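L-lysine 6-oxidase (Marinomonas mediterranea, PDB 3WEU) oxidises the epsilon-amino group of L-lysine with a cysteine tryptophylquinone cofactor, releasing ammonium and the hydrogen peroxide responsible for its antibacterial activity. Local coordinates at residues V5-G10 and Q61-F66; T86-N91 and C496-L501; T241-V246 and I469-D474; P460-D465 and D488-E493. One frame throughout, in Å; residues are numbered along the deposited sequence. Where two conformers were deposited one is given.

Interaction 1: V5-G10 and Q61-F66; sequences VHPSIG and QVFKVF
His-6 and Lys-64 form an antiparallel hydrogen-bonded pair, with His-6 N to Lys-64 O at 2.9 Å and Lys-64 N to His-6 O at 2.8 Å. The neighbouring Val-5 and Val-65 make the non-hydrogen-bonded pair, with side chains on the face opposite those of His-6 and Lys-64. Beyond His-6 a cis peptide leads into Pro-7, and the ladder of paired residues stops. Phe-63 takes over there: Pro-7 O lies at the edge of its ring, 3.5 Å from CE2, while the ring tip CZ reaches Gly-10 CA at 3.7 Å, an approach open because Gly-10 has no beta carbon. Val-5 CG1 meets Phe-63 CD2 (3.9 Å). Gln-61 starts with CG opposite its backbone N (chi1 177°) and bends at chi2 (79°), which lays its amide past Pro-7, NE2 being 3.5 Å from CG of the proline. Gln-61 NE2 donates to Val-62 O at 3.0 Å, and OE1 accepts from Val-11 N, fixing the amide flip. Phe-66 CD1 touches the in-plane edge of the His-6 ring, whose ND1 bonds Asp-435. The arrangement is that of an interrupted strand in a mixed beta-sheet, strand 4-13 running antiparallel to 58-66 and parallel to 237-247.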
loop_
_atom_site.group_PDB
_atom_site.type_symbol
_atom_site.label_atom_id
_atom_site.label_comp_id
_atom_site.label_asym_id
_atom_site.label_seq_id
_atom_site.Cartn_x
_atom_site.Cartn_y
_atom_site.Cartn_z
ATOM N N VAL A 5 -1.503 48.778 -16.065
ATOM C CA VAL A 5 -2.490 47.924 -15.420
ATOM C C VAL A 5 -1.994 47.615 -14.001
ATOM O O VAL A 5 -0.794 47.401 -13.769
ATOM C CB VAL A 5 -2.634 46.644 -16.216
ATOM C CG1 VAL A 5 -3.471 45.574 -15.504
ATOM C CG2 VAL A 5 -3.161 46.947 -17.618
ATOM N N HIS A 6 -2.901 47.704 -13.060
ATOM C CA HIS A 6 -2.598 47.320 -11.685
ATOM C C HIS A 6 -3.687 46.403 -11.127
ATOM O O HIS A 6 -4.892 46.603 -11.408
ATOM C CB HIS A 6 -2.428 48.521 -10.803
ATOM C CG HIS A 6 -1.309 49.408 -11.222
ATOM N ND1 HIS A 6 0.012 49.075 -11.017
ATOM C CD2 HIS A 6 -1.305 50.629 -11.832
ATOM C CE1 HIS A 6 0.782 50.023 -11.536
ATOM N NE2 HIS A 6 0.003 50.984 -12.014
ATOM N N PRO A 7 -3.303 45.460 -10.273
ATOM C CA PRO A 7 -1.903 45.210 -9.839
ATOM C C PRO A 7 -1.025 44.612 -10.989
ATOM O O PRO A 7 -1.518 43.998 -11.917
ATOM C CB PRO A 7 -2.069 44.104 -8.778
ATOM C CG PRO A 7 -3.293 43.361 -9.203
ATOM C CD PRO A 7 -4.243 44.486 -9.679
ATOM N N SER A 8 0.278 44.788 -10.891
ATOM C CA SER A 8 1.215 44.138 -11.839
ATOM C C SER A 8 1.198 42.605 -11.755
ATOM O O SER A 8 1.394 41.893 -12.790
ATOM C CB SER A 8 2.617 44.719 -11.607
ATOM O OG SER A 8 3.119 44.283 -10.374
ATOM N N ILE A 9 0.973 42.053 -10.564
ATOM C CA ILE A 9 0.845 40.652 -10.400
ATOM C C ILE A 9 -0.415 40.412 -9.569
ATOM O O ILE A 9 -0.412 40.630 -8.387
ATOM C CB ILE A 9 2.077 39.998 -9.730
ATOM C CG1 ILE A 9 3.361 40.213 -10.557
ATOM C CG2 ILE A 9 1.834 38.508 -9.606
ATOM C CD1 ILE A 9 4.686 39.814 -9.863
ATOM N N GLY A 10 -1.487 39.954 -10.203
ATOM C CA GLY A 10 -2.727 39.708 -9.473
ATOM C C GLY A 10 -2.692 38.396 -8.708
ATOM O O GLY A 10 -1.931 37.489 -9.036
ATOM N N GLN A 61 -9.389 38.635 -8.195
ATOM C CA GLN A 61 -8.615 39.869 -8.326
ATOM C C GLN A 61 -9.243 40.840 -9.282
ATOM O O GLN A 61 -9.432 40.504 -10.453
ATOM C CB GLN A 61 -7.214 39.571 -8.800
ATOM C CG GLN A 61 -6.351 40.771 -9.037
ATOM C CD GLN A 61 -5.800 41.307 -7.735
ATOM O OE1 GLN A 61 -5.012 40.652 -7.071
ATOM N NE2 GLN A 61 -6.199 42.492 -7.382
ATOM N N VAL A 62 -9.467 42.067 -8.810
ATOM C CA VAL A 62 -9.826 43.205 -9.684
ATOM C C VAL A 62 -8.573 43.789 -10.259
ATOM O O VAL A 62 -7.589 44.014 -9.538
ATOM C CB VAL A 62 -10.578 44.291 -8.902
ATOM C CG1 VAL A 62 -10.870 45.524 -9.741
ATOM C CG2 VAL A 62 -11.857 43.716 -8.323
ATOM N N PHE A 63 -8.574 44.028 -11.566
ATOM C CA PHE A 63 -7.533 44.786 -12.204
ATOM C C PHE A 63 -8.132 46.064 -12.770
ATOM O O PHE A 63 -9.291 46.064 -13.246
ATOM C CB PHE A 63 -6.905 44.038 -13.383
ATOM C CG PHE A 63 -6.103 42.816 -13.037
ATOM C CD1 PHE A 63 -6.708 41.630 -12.860
ATOM C CD2 PHE A 63 -4.697 42.857 -13.049
ATOM C CE1 PHE A 63 -5.975 40.484 -12.589
ATOM C CE2 PHE A 63 -3.940 41.700 -12.811
ATOM C CZ PHE A 63 -4.574 40.502 -12.586
ATOM N N LYS A 64 -7.346 47.120 -12.726
ATOM C CA LYS A 64 -7.723 48.487 -13.169
ATOM C C LYS A 64 -6.648 48.941 -14.150
ATOM O O LYS A 64 -5.485 48.486 -14.085
ATOM C CB LYS A 64 -7.779 49.403 -12.026
ATOM C CG LYS A 64 -8.878 49.014 -11.038
ATOM C CD LYS A 64 -8.998 50.050 -9.914
ATOM C CE LYS A 64 -9.901 49.516 -8.812
ATOM N NZ LYS A 64 -10.033 50.515 -7.700
ATOM N N VAL A 65 -7.057 49.762 -15.111
ATOM C CA VAL A 65 -6.123 50.284 -16.113
ATOM C C VAL A 65 -6.170 51.789 -15.983
ATOM O O VAL A 65 -7.232 52.392 -15.693
ATOM C CB VAL A 65 -6.437 49.752 -17.529
ATOM C CG1 VAL A 65 -7.884 50.052 -17.875
ATOM C CG2 VAL A 65 -5.490 50.325 -18.586
ATOM N N PHE A 66 -4.993 52.404 -16.151
ATOM C CA PHE A 66 -4.828 53.825 -15.904
ATOM C C PHE A 66 -4.164 54.503 -17.074
ATOM O O PHE A 66 -3.282 53.914 -17.689
ATOM C CB PHE A 66 -3.928 54.019 -14.677
ATOM C CG PHE A 66 -4.536 53.494 -13.425
ATOM C CD1 PHE A 66 -4.470 52.158 -13.131
ATOM C CD2 PHE A 66 -5.260 54.321 -12.590
ATOM C CE1 PHE A 66 -5.049 51.667 -11.960
ATOM C CE2 PHE A 66 -5.855 53.817 -11.427
ATOM C CZ PHE A 66 -5.778 52.474 -11.164
#

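Interaction 2: T86-N91 and C496-L501; sequences TVHLAN and CEPGDL
Asp-500 OD2 receives Glu-497 N in a bond of 2.7 Å, almost straight at 176°, and so braces the turn that presents Pro-498 to His-88 and Ala-90. The amide comes from above the carboxylate plane, 58° out of it. A backbone bond from Asp-500 N to Glu-497 O, 3.0 Å long, closes the same type II beta turn, in which Gly-499 supplies the positive phi that such turns require. Pro-498, at the corner, does most of the touching. Pro-498 CG stands over one face of the His-88 imidazole, 4.0 Å from the ring centroid and shifted toward the rim, a CH-pi contact. Pro-498 CB sits 3.4 Å from His-88 O and 3.9 Å from Ala-90 CB. The imidazole can lie beneath the proline because CG of His-88 is anti to its backbone N (chi1 -171°). A bond from NE2 to Asp-138 OD1 holds the ring from its far end. Next in the turn, Gly-499 CA comes to 3.3 Å from Ala-90 O, a CA-H...O contact. No hydrogen bond joins the two segments, but Lys-92, the residue after Asn-91, adds an ionic link to the turn through Glu-497 OE1 and Asp-500 OD1. Between the segments themselves the contact is thus apolar and CH...O in character, while the turn's shape is held by its own two bonds between Glu-497 and Asp-500.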
loop_
_atom_site.group_PDB
_atom_site.type_symbol
_atom_site.label_atom_id
_atom_site.label_comp_id
_atom_site.label_asym_id
_atom_site.label_seq_id
_atom_site.Cartn_x
_atom_site.Cartn_y
_atom_site.Cartn_z
ATOM N N THR A 86 -7.630 40.149 -21.962
ATOM C CA THR A 86 -7.378 38.827 -22.396
ATOM C C THR A 86 -6.437 38.202 -21.404
ATOM O O THR A 86 -5.345 38.702 -21.146
ATOM C CB THR A 86 -6.772 38.838 -23.819
ATOM O OG1 THR A 86 -7.768 39.370 -24.701
ATOM C CG2 THR A 86 -6.447 37.516 -24.238
ATOM N N VAL A 87 -6.899 37.136 -20.787
ATOM C CA VAL A 87 -6.103 36.465 -19.770
ATOM C C VAL A 87 -5.810 35.061 -20.176
ATOM O O VAL A 87 -6.743 34.248 -20.524
ATOM C CB VAL A 87 -6.857 36.453 -18.422
ATOM C CG1 VAL A 87 -6.012 35.719 -17.383
ATOM C CG2 VAL A 87 -7.195 37.863 -18.004
ATOM N N HIS A 88 -4.527 34.731 -20.156
ATOM C CA HIS A 88 -4.130 33.403 -20.493
ATOM C C HIS A 88 -3.449 32.671 -19.314
ATOM O O HIS A 88 -2.282 32.881 -19.041
ATOM C CB HIS A 88 -3.210 33.408 -21.747
ATOM C CG HIS A 88 -2.921 32.038 -22.310
ATOM N ND1 HIS A 88 -2.158 31.849 -23.461
ATOM C CD2 HIS A 88 -3.248 30.803 -21.879
ATOM C CE1 HIS A 88 -2.057 30.559 -23.711
ATOM N NE2 HIS A 88 -2.750 29.901 -22.800
ATOM N N LEU A 89 -4.196 31.814 -18.642
ATOM C CA LEU A 89 -3.713 31.080 -17.482
ATOM C C LEU A 89 -3.360 29.667 -17.929
ATOM O O LEU A 89 -4.008 29.130 -18.841
ATOM C CB LEU A 89 -4.841 30.983 -16.446
ATOM C CG LEU A 89 -5.425 32.290 -15.899
ATOM C CD1 LEU A 89 -6.423 32.001 -14.749
ATOM C CD2 LEU A 89 -4.372 33.281 -15.482
ATOM N N ALA A 90 -2.368 29.050 -17.309
ATOM C CA ALA A 90 -2.014 27.645 -17.553
ATOM C C ALA A 90 -1.363 27.030 -16.325
ATOM O O ALA A 90 -0.943 27.738 -15.389
ATOM C CB ALA A 90 -1.053 27.497 -18.752
ATOM N N ASN A 91 -1.379 25.700 -16.273
ATOM C CA ASN A 91 -0.695 24.997 -15.220
ATOM C C ASN A 91 0.283 24.106 -15.872
ATOM O O ASN A 91 -0.113 23.099 -16.531
ATOM C CB ASN A 91 -1.720 24.198 -14.423
ATOM C CG ASN A 91 -1.120 23.351 -13.330
ATOM O OD1 ASN A 91 -0.135 22.637 -13.503
ATOM N ND2 ASN A 91 -1.797 23.335 -12.228
ATOM N N CYS A 496 8.380 35.180 -19.393
ATOM C CA CYS A 496 7.632 34.048 -18.902
ATOM C C CYS A 496 6.501 33.693 -19.818
ATOM O O CYS A 496 5.893 34.554 -20.410
ATOM C CB CYS A 496 7.029 34.385 -17.523
ATOM S SG CYS A 496 8.322 34.805 -16.343
ATOM N N GLU A 497 6.134 32.436 -19.774
ATOM C CA GLU A 497 4.953 31.957 -20.431
ATOM C C GLU A 497 3.938 31.720 -19.339
ATOM O O GLU A 497 4.341 31.508 -18.204
ATOM C CB GLU A 497 5.215 30.603 -21.022
ATOM C CG GLU A 497 6.099 30.699 -22.243
ATOM C CD GLU A 497 6.232 29.404 -23.035
ATOM O OE1 GLU A 497 5.775 28.335 -22.598
ATOM O OE2 GLU A 497 6.824 29.505 -24.134
ATOM N N PRO A 498 2.680 31.592 -19.705
ATOM C CA PRO A 498 1.631 31.093 -18.830
ATOM C C PRO A 498 2.017 29.742 -18.182
ATOM O O PRO A 498 2.521 28.809 -18.822
ATOM C CB PRO A 498 0.428 30.956 -19.738
ATOM C CG PRO A 498 0.630 31.958 -20.789
ATOM C CD PRO A 498 2.127 32.173 -20.933
ATOM N N GLY A 499 1.799 29.659 -16.869
ATOM C CA GLY A 499 2.182 28.506 -16.111
ATOM C C GLY A 499 3.568 28.614 -15.491
ATOM O O GLY A 499 3.879 27.830 -14.570
ATOM N N ASP A 500 4.348 29.608 -15.854
ATOM C CA ASP A 500 5.721 29.640 -15.394
ATOM C C ASP A 500 5.900 29.967 -13.909
ATOM O O ASP A 500 6.822 29.451 -13.254
ATOM C CB ASP A 500 6.588 30.528 -16.276
ATOM C CG ASP A 500 7.007 29.830 -17.584
ATOM O OD1 ASP A 500 6.714 28.636 -17.756
ATOM O OD2 ASP A 500 7.590 30.570 -18.386
ATOM N N LEU A 501 5.056 30.849 -13.373
ATOM C CA LEU A 501 5.222 31.270 -11.978
ATOM C C LEU A 501 4.802 30.216 -10.964
ATOM O O LEU A 501 5.283 30.250 -9.826
ATOM C CB LEU A 501 4.549 32.614 -11.697
ATOM C CG LEU A 501 5.414 33.824 -12.006
ATOM C CD1 LEU A 501 5.947 33.832 -13.364
ATOM C CD2 LEU A 501 4.672 35.113 -11.735
#

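Interaction 3: T241-V246 and I469-D474; sequences TAWMVV and IKHYQD
Trp-243, with CG broadly opposite its backbone N (chi1 -150°), and His-471, with CG anti to its own carbonyl carbon, send their rings past each other in opposite directions. Their meeting fastens the loop after strand 468-469 onto the side of strand 237-247, a member of the large mixed sheet of the N-terminal family region. The rings form a T-shaped pair: the edge of the indole's six-membered ring points at the imidazole face, with centroids 5.0 Å apart and planes at 90°. Trp-243 CZ3 lies over the centre of the imidazole. From the other side of that ring comes Thr-241, its CB 3.6 Å from CE1 of His-471, so the imidazole is sandwiched between two residues of one strand. The indole has a second neighbour: Ile-469 CG2 rests over its face, offset toward the rim, in a CH-pi contact 4.0 Å from the centroid of the Trp-243 six-membered ring. Ser-225 adds to the surroundings of both rings, and Trp-243 NE1 bonds Asp-223 OD2, which fixes the polar corner of the indole. One polar link crosses the contact, and it is weak: His-471 NE2, which Ala-242 O approaches at the ring edge, donates to that oxygen over 3.1 Å with an N-H...O angle of only 127°.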
loop_
_atom_site.group_PDB
_atom_site.type_symbol
_atom_site.label_atom_id
_atom_site.label_comp_id
_atom_site.label_asym_id
_atom_site.label_seq_id
_atom_site.Cartn_x
_atom_site.Cartn_y
_atom_site.Cartn_z
ATOM N N THR A 241 0.033 45.422 -20.050
ATOM C CA THR A 241 0.043 44.013 -19.632
ATOM C C THR A 241 0.378 43.891 -18.121
ATOM O O THR A 241 0.940 44.849 -17.512
ATOM C CB THR A 241 1.072 43.180 -20.383
ATOM O OG1 THR A 241 2.317 43.844 -20.246
ATOM C CG2 THR A 241 0.702 43.011 -21.867
ATOM N N ALA A 242 0.062 42.709 -17.583
ATOM C CA ALA A 242 0.330 42.334 -16.214
ATOM C C ALA A 242 0.363 40.842 -16.186
ATOM O O ALA A 242 0.373 40.186 -17.254
ATOM C CB ALA A 242 -0.783 42.897 -15.287
ATOM N N TRP A 243 0.442 40.281 -14.983
ATOM C CA TRP A 243 0.451 38.868 -14.760
ATOM C C TRP A 243 -0.590 38.545 -13.714
ATOM O O TRP A 243 -1.079 39.436 -12.977
ATOM C CB TRP A 243 1.845 38.391 -14.331
ATOM C CG TRP A 243 2.142 37.011 -14.737
ATOM C CD1 TRP A 243 2.035 35.911 -13.982
ATOM C CD2 TRP A 243 2.578 36.561 -16.032
ATOM N NE1 TRP A 243 2.339 34.791 -14.701
ATOM C CE2 TRP A 243 2.709 35.172 -15.964
ATOM C CE3 TRP A 243 2.888 37.198 -17.220
ATOM C CZ2 TRP A 243 3.159 34.397 -17.048
ATOM C CZ3 TRP A 243 3.288 36.427 -18.320
ATOM C CH2 TRP A 243 3.440 35.063 -18.217
ATOM N N MET A 244 -0.915 37.271 -13.635
ATOM C CA MET A 244 -1.908 36.782 -12.728
ATOM C C MET A 244 -1.461 35.455 -12.123
ATOM O O MET A 244 -1.048 34.545 -12.851
ATOM C CB MET A 244 -3.237 36.598 -13.492
ATOM C CG MET A 244 -4.334 35.976 -12.673
ATOM S SD MET A 244 -4.931 37.181 -11.515
ATOM C CE MET A 244 -5.730 36.117 -10.391
ATOM N N VAL A 245 -1.645 35.299 -10.811
ATOM C CA VAL A 245 -1.309 34.057 -10.153
ATOM C C VAL A 245 -2.464 33.579 -9.297
ATOM O O VAL A 245 -3.066 34.350 -8.571
ATOM C CB VAL A 245 -0.069 34.275 -9.269
ATOM C CG1 VAL A 245 0.308 32.985 -8.557
ATOM C CG2 VAL A 245 1.077 34.758 -10.152
ATOM N N VAL A 246 -2.729 32.294 -9.339
ATOM C CA VAL A 246 -3.729 31.668 -8.498
ATOM C C VAL A 246 -3.010 30.844 -7.377
ATOM O O VAL A 246 -2.072 30.073 -7.661
ATOM C CB VAL A 246 -4.661 30.756 -9.252
ATOM C CG1 VAL A 246 -5.711 30.207 -8.290
ATOM C CG2 VAL A 246 -5.343 31.503 -10.358
ATOM N N ILE A 469 6.432 41.437 -14.547
ATOM C CA ILE A 469 6.837 40.191 -15.169
ATOM C C ILE A 469 7.023 40.414 -16.677
ATOM O O ILE A 469 6.133 40.941 -17.333
ATOM C CB ILE A 469 5.808 39.098 -14.951
ATOM C CG1 ILE A 469 5.644 38.820 -13.444
ATOM C CG2 ILE A 469 6.175 37.837 -15.739
ATOM C CD1 ILE A 469 6.918 38.368 -12.704
ATOM N N LYS A 470 8.180 40.025 -17.179
ATOM C CA LYS A 470 8.437 40.045 -18.620
ATOM C C LYS A 470 7.713 38.953 -19.301
ATOM O O LYS A 470 7.770 37.797 -18.891
ATOM C CB LYS A 470 9.963 39.820 -18.812
ATOM C CG LYS A 470 10.424 39.978 -20.277
ATOM C CD LYS A 470 11.890 39.572 -20.395
ATOM C CE LYS A 470 12.875 40.674 -20.056
ATOM N NZ LYS A 470 14.114 40.125 -19.416
ATOM N N HIS A 471 7.020 39.272 -20.384
ATOM C CA HIS A 471 6.288 38.326 -21.121
ATOM C C HIS A 471 7.153 37.771 -22.280
ATOM O O HIS A 471 7.839 38.528 -22.961
ATOM C CB HIS A 471 5.091 39.013 -21.785
ATOM C CG HIS A 471 4.008 39.399 -20.843
ATOM N ND1 HIS A 471 2.672 39.291 -21.173
ATOM C CD2 HIS A 471 4.049 39.978 -19.612
ATOM C CE1 HIS A 471 1.927 39.735 -20.177
ATOM N NE2 HIS A 471 2.736 40.158 -19.210
ATOM N N TYR A 472 7.146 36.478 -22.428
ATOM C CA TYR A 472 7.702 35.809 -23.594
ATOM C C TYR A 472 6.583 35.695 -24.646
ATOM O O TYR A 472 5.583 35.073 -24.405
ATOM C CB TYR A 472 8.115 34.459 -23.241
ATOM C CG TYR A 472 8.770 33.630 -24.343
ATOM C CD1 TYR A 472 9.986 34.009 -24.905
ATOM C CD2 TYR A 472 8.185 32.447 -24.754
ATOM C CE1 TYR A 472 10.593 33.210 -25.867
ATOM C CE2 TYR A 472 8.770 31.643 -25.706
ATOM C CZ TYR A 472 9.969 32.033 -26.241
ATOM O OH TYR A 472 10.499 31.212 -27.163
ATOM N N GLN A 473 6.756 36.325 -25.774
ATOM C CA GLN A 473 5.759 36.226 -26.889
ATOM C C GLN A 473 4.364 36.694 -26.564
ATOM O O GLN A 473 4.084 37.368 -25.573
ATOM C CB GLN A 473 5.639 34.757 -27.366
ATOM C CG GLN A 473 6.912 33.955 -27.586
ATOM C CD GLN A 473 7.215 33.720 -29.057
ATOM O OE1 GLN A 473 6.770 34.458 -29.913
ATOM N NE2 GLN A 473 7.958 32.675 -29.351
ATOM N N ASP A 474 3.410 36.237 -27.374
ATOM C CA ASP A 474 2.113 36.878 -27.423
ATOM C C ASP A 474 1.059 35.906 -27.925
ATOM O O ASP A 474 1.336 34.715 -28.223
ATOM C CB ASP A 474 2.181 38.106 -28.323
ATOM C CG ASP A 474 2.414 37.728 -29.798
ATOM O OD1 ASP A 474 2.349 36.533 -30.210
ATOM O OD2 ASP A 474 2.679 38.658 -30.558
#

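Interaction 4: P460-D465 and D488-E493; sequences PVIYKD and DECEEE
Val-461 points toward the short helix 489-492 and splits its two methyls between different partners. Val-461 CG2 is directed onto the helix backbone, 3.5 Å from Cys-490 O. Val-461 CG1 instead faces the Glu-493 carboxylate, 3.7 Å from CD of that residue; the two side chains cross obliquely, with Glu-493 CG 3.9 Å from Val-461 CB, and the extended chain carries the carboxylate to CG1. Ile-462 lies side by side with Glu-489, both pointing the same way. Ile-462 CG2, anti to the carbonyl carbon, reaches Glu-489 CG and Cys-490 SG, each at 3.8 Å. The motif on one side is a capped helical turn: Asp-488 occupies the N-cap, OD1 accepting Cys-490 N at 2.8 Å, and Glu-493 leaves the helix with a positive phi of 75°. On the other side, a 3-10 turn over 460-462 offers Val-461 and Ile-462. Between the two, one water donates to Val-461 O at 2.9 Å and to Glu-489 O at 2.7 Å. Glu-489 O also receives the helical Glu-493 N, so two donors share it. The carboxylate of Glu-489 turns to Lys-503 and Arg-504 in salt bridges, leaving its CG to the isoleucine.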
loop_
_atom_site.group_PDB
_atom_site.type_symbol
_atom_site.label_atom_id
_atom_site.label_comp_id
_atom_site.label_asym_id
_atom_site.label_seq_id
_atom_site.Cartn_x
_atom_site.Cartn_y
_atom_site.Cartn_z
ATOM N N PRO A 460 16.036 38.212 -11.225
ATOM C CA PRO A 460 15.665 39.376 -11.936
ATOM C C PRO A 460 15.410 39.149 -13.420
ATOM O O PRO A 460 14.696 39.991 -14.022
ATOM C CB PRO A 460 16.875 40.305 -11.795
ATOM C CG PRO A 460 18.018 39.419 -11.454
ATOM C CD PRO A 460 17.370 38.341 -10.636
ATOM N N VAL A 461 15.943 38.066 -13.971
ATOM C CA VAL A 461 15.749 37.862 -15.426
ATOM C C VAL A 461 14.303 37.582 -15.858
ATOM O O VAL A 461 13.987 37.653 -17.045
ATOM C CB VAL A 461 16.672 36.796 -16.002
ATOM C CG1 VAL A 461 18.140 37.022 -15.595
ATOM C CG2 VAL A 461 16.177 35.420 -15.660
ATOM N N ILE A 462 13.395 37.262 -14.919
ATOM C CA ILE A 462 11.996 37.121 -15.285
ATOM C C ILE A 462 11.218 38.393 -15.331
ATOM O O ILE A 462 10.051 38.373 -15.702
ATOM C CB ILE A 462 11.260 36.109 -14.381
ATOM C CG1 ILE A 462 10.998 36.663 -12.987
ATOM C CG2 ILE A 462 12.022 34.816 -14.301
ATOM C CD1 ILE A 462 9.939 35.911 -12.237
ATOM N N TYR A 463 11.822 39.501 -14.949
ATOM C CA TYR A 463 11.186 40.794 -14.895
ATOM C C TYR A 463 11.640 41.708 -15.970
ATOM O O TYR A 463 12.811 41.749 -16.283
ATOM C CB TYR A 463 11.523 41.541 -13.612
ATOM C CG TYR A 463 11.078 40.851 -12.289
ATOM C CD1 TYR A 463 11.900 39.976 -11.643
ATOM C CD2 TYR A 463 9.842 41.109 -11.718
ATOM C CE1 TYR A 463 11.499 39.298 -10.495
ATOM C CE2 TYR A 463 9.428 40.480 -10.565
ATOM C CZ TYR A 463 10.255 39.571 -9.947
ATOM O OH TYR A 463 9.806 39.000 -8.791
ATOM N N LYS A 464 10.746 42.534 -16.472
ATOM C CA LYS A 464 11.181 43.624 -17.343
ATOM C C LYS A 464 11.466 44.887 -16.577
ATOM O O LYS A 464 12.169 45.751 -17.081
ATOM C CB LYS A 464 10.160 43.851 -18.484
ATOM C CG LYS A 464 8.707 43.835 -18.060
ATOM C CD LYS A 464 7.827 43.943 -19.305
ATOM C CE LYS A 464 6.363 44.015 -18.958
ATOM N NZ LYS A 464 6.049 45.342 -18.325
ATOM N N ASP A 465 10.901 45.052 -15.383
ATOM C CA ASP A 465 11.303 46.116 -14.477
ATOM C C ASP A 465 10.754 45.712 -13.094
ATOM O O ASP A 465 10.066 44.680 -12.967
ATOM C CB ASP A 465 10.668 47.452 -14.936
ATOM C CG ASP A 465 11.353 48.669 -14.373
ATOM O OD1 ASP A 465 12.160 48.637 -13.390
ATOM O OD2 ASP A 465 11.028 49.752 -14.909
ATOM N N ASP A 488 12.821 26.864 -19.521
ATOM C CA ASP A 488 13.053 27.595 -18.280
ATOM C C ASP A 488 13.236 29.073 -18.568
ATOM O O ASP A 488 14.230 29.526 -19.100
ATOM C CB ASP A 488 14.266 27.050 -17.571
ATOM C CG ASP A 488 14.433 27.638 -16.160
ATOM O OD1 ASP A 488 13.679 28.576 -15.809
ATOM O OD2 ASP A 488 15.287 27.153 -15.419
ATOM N N GLU A 489 12.229 29.865 -18.200
ATOM C CA GLU A 489 12.318 31.280 -18.296
ATOM C C GLU A 489 13.478 31.900 -17.581
ATOM O O GLU A 489 13.961 32.987 -17.959
ATOM C CB GLU A 489 11.023 31.875 -17.766
ATOM C CG GLU A 489 10.805 31.743 -16.232
ATOM C CD GLU A 489 10.496 30.334 -15.722
ATOM O OE1 GLU A 489 10.281 29.325 -16.482
ATOM O OE2 GLU A 489 10.405 30.224 -14.462
ATOM N N CYS A 490 13.934 31.266 -16.489
ATOM C CA CYS A 490 15.172 31.764 -15.845
ATOM C C CYS A 490 16.465 31.515 -16.624
ATOM O O CYS A 490 17.413 32.258 -16.457
ATOM C CB CYS A 490 15.340 31.145 -14.476
ATOM S SG CYS A 490 13.959 31.667 -13.374
ATOM N N GLU A 491 16.494 30.454 -17.394
ATOM C CA GLU A 491 17.621 30.156 -18.285
ATOM C C GLU A 491 17.591 31.026 -19.544
ATOM O O GLU A 491 18.593 31.659 -19.889
ATOM C CB GLU A 491 17.614 28.677 -18.674
ATOM C CG GLU A 491 18.719 28.360 -19.654
ATOM C CD GLU A 491 18.833 26.892 -19.901
ATOM O OE1 GLU A 491 17.959 26.148 -19.451
ATOM O OE2 GLU A 491 19.800 26.479 -20.548
ATOM N N GLU A 492 16.463 31.129 -20.213
ATOM C CA GLU A 492 16.424 31.946 -21.476
ATOM C C GLU A 492 16.413 33.395 -21.299
ATOM O O GLU A 492 16.861 34.085 -22.192
ATOM C CB GLU A 492 15.195 31.606 -22.316
ATOM C CG GLU A 492 15.023 30.127 -22.515
ATOM C CD GLU A 492 16.282 29.451 -23.063
ATOM O OE1 GLU A 492 17.055 30.073 -23.798
ATOM O OE2 GLU A 492 16.517 28.288 -22.712
ATOM N N GLU A 493 15.825 33.918 -20.187
ATOM C CA GLU A 493 15.897 35.341 -19.875
ATOM C C GLU A 493 15.007 36.200 -20.728
ATOM O O GLU A 493 15.003 37.400 -20.589
ATOM C CB GLU A 493 17.329 35.953 -19.885
ATOM C CG GLU A 493 18.329 35.109 -19.091
ATOM C CD GLU A 493 19.619 35.766 -18.714
ATOM O OE1 GLU A 493 19.888 36.889 -19.091
ATOM O OE2 GLU A 493 20.397 35.141 -17.986
HETATM O O HOH W 1 12.841 35.432 -18.509
#

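Overall arrangement
Interactions 1, 2 and 3 all reach the same mixed sheet: strand 4-13 of interaction 1 pairs in parallel with strand 237-247 of interaction 3, and strand 80-91 of interaction 2 belongs to it too. Interaction 1 closes first along the chain; interactions 3 and 4, whose segments alternate, are both nested inside the long loop closed by interaction 2. Centres of interactions 2 and 3 are only 7 Å apart, and Cys-496 N probably bonds Lys-470 O. Centres of interactions 3 and 4 lie 12 Å apart. Interactions 2 and 3 thus dock loops of the C-terminal family region against the N-terminal sheet, while interaction 4 lies within the C-terminal region and meets these loops through Lys-470, Cys-496 and Asp-500.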